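PDB 3UYU: Ice-binding protein from Leucosporidium, which binds to the surface of ice crystals and inhibits their growth, conferring freeze tolerance with low thermal hysteresis activity. Local coordinates for residues F194-T199 and E212-K217. The protein carries 2 engineered substitutions. Sequence-based numbering, arbitrary orientation.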
loop_
_atom_site.group_PDB
_atom_site.type_symbol
_atom_site.label_atom_id
_atom_site.label_comp_id
_atom_site.label_asym_id
_atom_site.label_seq_id
_atom_site.Cartn_x
_atom_site.Cartn_y
_atom_site.Cartn_z
ATOM N N PHE A 194 -20.189 9.164 -8.023
ATOM C CA PHE A 194 -20.596 9.958 -6.882
ATOM C C PHE A 194 -21.269 9.053 -5.837
ATOM O O PHE A 194 -21.917 8.091 -6.218
ATOM C CB PHE A 194 -21.641 10.972 -7.369
ATOM C CG PHE A 194 -21.548 12.307 -6.713
ATOM C CD1 PHE A 194 -22.007 12.495 -5.392
ATOM C CD2 PHE A 194 -21.017 13.397 -7.393
ATOM C CE1 PHE A 194 -21.952 13.714 -4.769
ATOM C CE2 PHE A 194 -20.965 14.650 -6.774
ATOM C CZ PHE A 194 -21.438 14.805 -5.450
ATOM N N VAL A 195 -21.066 9.345 -4.549
ATOM C CA VAL A 195 -21.873 8.707 -3.451
ATOM C C VAL A 195 -22.504 9.804 -2.628
ATOM O O VAL A 195 -21.809 10.725 -2.145
ATOM C CB VAL A 195 -20.969 7.863 -2.517
ATOM C CG1 VAL A 195 -21.821 7.179 -1.389
ATOM C CG2 VAL A 195 -20.240 6.778 -3.291
ATOM N N THR A 196 -23.838 9.695 -2.424
ATOM C CA THR A 196 -24.566 10.615 -1.534
ATOM C C THR A 196 -25.225 9.819 -0.432
ATOM O O THR A 196 -25.967 8.887 -0.759
ATOM C CB THR A 196 -25.691 11.292 -2.320
ATOM O OG1 THR A 196 -25.084 11.995 -3.427
ATOM C CG2 THR A 196 -26.461 12.331 -1.454
ATOM N N LEU A 197 -24.936 10.212 0.796
ATOM C CA LEU A 197 -25.637 9.620 1.927
ATOM C C LEU A 197 -26.671 10.671 2.327
ATOM O O LEU A 197 -26.293 11.698 2.888
ATOM C CB LEU A 197 -24.716 9.246 3.104
ATOM C CG LEU A 197 -23.650 8.145 2.839
ATOM C CD1 LEU A 197 -23.201 7.692 4.262
ATOM C CD2 LEU A 197 -23.870 7.042 1.855
ATOM N N GLN A 198 -27.925 10.412 1.986
ATOM C CA GLN A 198 -28.968 11.425 2.216
ATOM C C GLN A 198 -29.329 11.575 3.703
ATOM O O GLN A 198 -29.045 10.730 4.560
ATOM C CB GLN A 198 -30.206 11.203 1.317
ATOM C CG GLN A 198 -29.918 11.233 -0.260
ATOM C CD GLN A 198 -31.133 11.046 -1.138
ATOM O OE1 GLN A 198 -32.033 10.274 -0.849
ATOM N NE2 GLN A 198 -31.150 11.732 -2.261
ATOM N N THR A 199 -30.031 12.675 3.965
ATOM C CA THR A 199 -30.303 13.120 5.323
ATOM C C THR A 199 -30.671 12.036 6.322
ATOM O O THR A 199 -31.652 11.265 6.150
ATOM C CB THR A 199 -31.155 14.435 5.403
ATOM O OG1 THR A 199 -31.925 14.568 6.590
ATOM C CG2 THR A 199 -31.599 14.938 4.090
ATOM N N GLU A 212 -16.551 12.028 -5.832
ATOM C CA GLU A 212 -16.979 12.828 -4.650
ATOM C C GLU A 212 -17.946 12.052 -3.745
ATOM O O GLU A 212 -18.745 11.235 -4.220
ATOM C CB GLU A 212 -17.736 14.075 -5.209
ATOM C CG GLU A 212 -18.366 14.987 -4.178
ATOM C CD GLU A 212 -17.441 16.108 -3.707
ATOM O OE1 GLU A 212 -16.407 16.312 -4.395
ATOM O OE2 GLU A 212 -17.753 16.795 -2.679
ATOM N N VAL A 213 -17.857 12.371 -2.470
ATOM C CA VAL A 213 -18.814 11.836 -1.447
ATOM C C VAL A 213 -19.559 12.992 -0.806
ATOM O O VAL A 213 -18.942 13.952 -0.330
ATOM C CB VAL A 213 -18.069 10.997 -0.366
ATOM C CG1 VAL A 213 -19.055 10.571 0.789
ATOM C CG2 VAL A 213 -17.395 9.812 -1.021
ATOM N N ALA A 214 -20.901 12.944 -0.864
ATOM C CA ALA A 214 -21.684 13.941 -0.186
ATOM C C ALA A 214 -22.445 13.328 1.000
ATOM O O ALA A 214 -23.176 12.318 0.818
ATOM C CB ALA A 214 -22.663 14.583 -1.172
ATOM N N LEU A 215 -22.254 13.923 2.173
ATOM C CA LEU A 215 -22.916 13.459 3.415
ATOM C C LEU A 215 -24.013 14.485 3.744
ATOM O O LEU A 215 -23.748 15.687 3.730
ATOM C CB LEU A 215 -21.954 13.448 4.552
ATOM C CG LEU A 215 -20.763 12.517 4.233
ATOM C CD1 LEU A 215 -19.891 12.692 5.385
ATOM C CD2 LEU A 215 -21.155 11.006 3.944
ATOM N N GLN A 216 -25.197 14.002 4.076
ATOM C CA GLN A 216 -26.306 14.885 4.548
ATOM C C GLN A 216 -26.700 14.410 5.967
ATOM O O GLN A 216 -27.439 13.408 6.120
ATOM C CB GLN A 216 -27.456 14.775 3.560
ATOM C CG GLN A 216 -27.209 15.344 2.202
ATOM C CD GLN A 216 -28.308 15.057 1.178
ATOM O OE1 GLN A 216 -29.415 14.536 1.487
ATOM N NE2 GLN A 216 -28.014 15.383 -0.088
ATOM N N LYS A 217 -26.153 15.066 6.983
ATOM C CA LYS A 217 -26.444 14.706 8.400
ATOM C C LYS A 217 -26.299 13.179 8.562
ATOM O O LYS A 217 -27.179 12.453 9.088
ATOM C CB LYS A 217 -27.878 15.152 8.804
ATOM C CG LYS A 217 -28.017 16.612 8.705
ATOM C CD LYS A 217 -29.321 17.094 9.363
ATOM C CE LYS A 217 -29.559 18.564 9.130
ATOM N NZ LYS A 217 -28.860 19.250 10.207
#
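Phe-194 lays one face of its ring over the aliphatic part of Glu-212, whose CB sits 3.9 Å from the ring centroid in a CH-pi contact. Ala-214 meets the same ring at its edge, CB to CE1 at 3.8 Å. With chi1 at 175°, the Glu-212 chain sets off opposite the backbone N and brings CG, the next methylene, against Phe-194 CZ before it bends at chi2 and takes the carboxylate away. Replacing the ring with an alanine methyl would probably take away the apolar surface that Glu-212 CB and CG and the Ala-214 methyl rest against. Further along the face that carries Thr-196 and Ala-214, the amide of Gln-216 reaches back over the neighbouring strand: NE2 lies 3.7 Å from the CG2 methyl of Thr-196, while OE1 takes a weak hydrogen bond from Thr-199 N at 3.2 Å. On the face with the valines and leucines, Leu-197 and Leu-215 run side by side, CD1 to CD2 at 3.9 Å. The backbones of parallel strands 195-197 and 212-216, successive rungs of the right-handed beta-helix, are joined by four hydrogen bonds, among them Ala-214 N to Val-195 O at 2.7 Å. Ala-214 is inferred to belong to the ice-binding site. Its partly exposed face mixes ring, methyls, hydroxyl and amides; the buried one holds only Val-195, Leu-197, Val-213 and Leu-215.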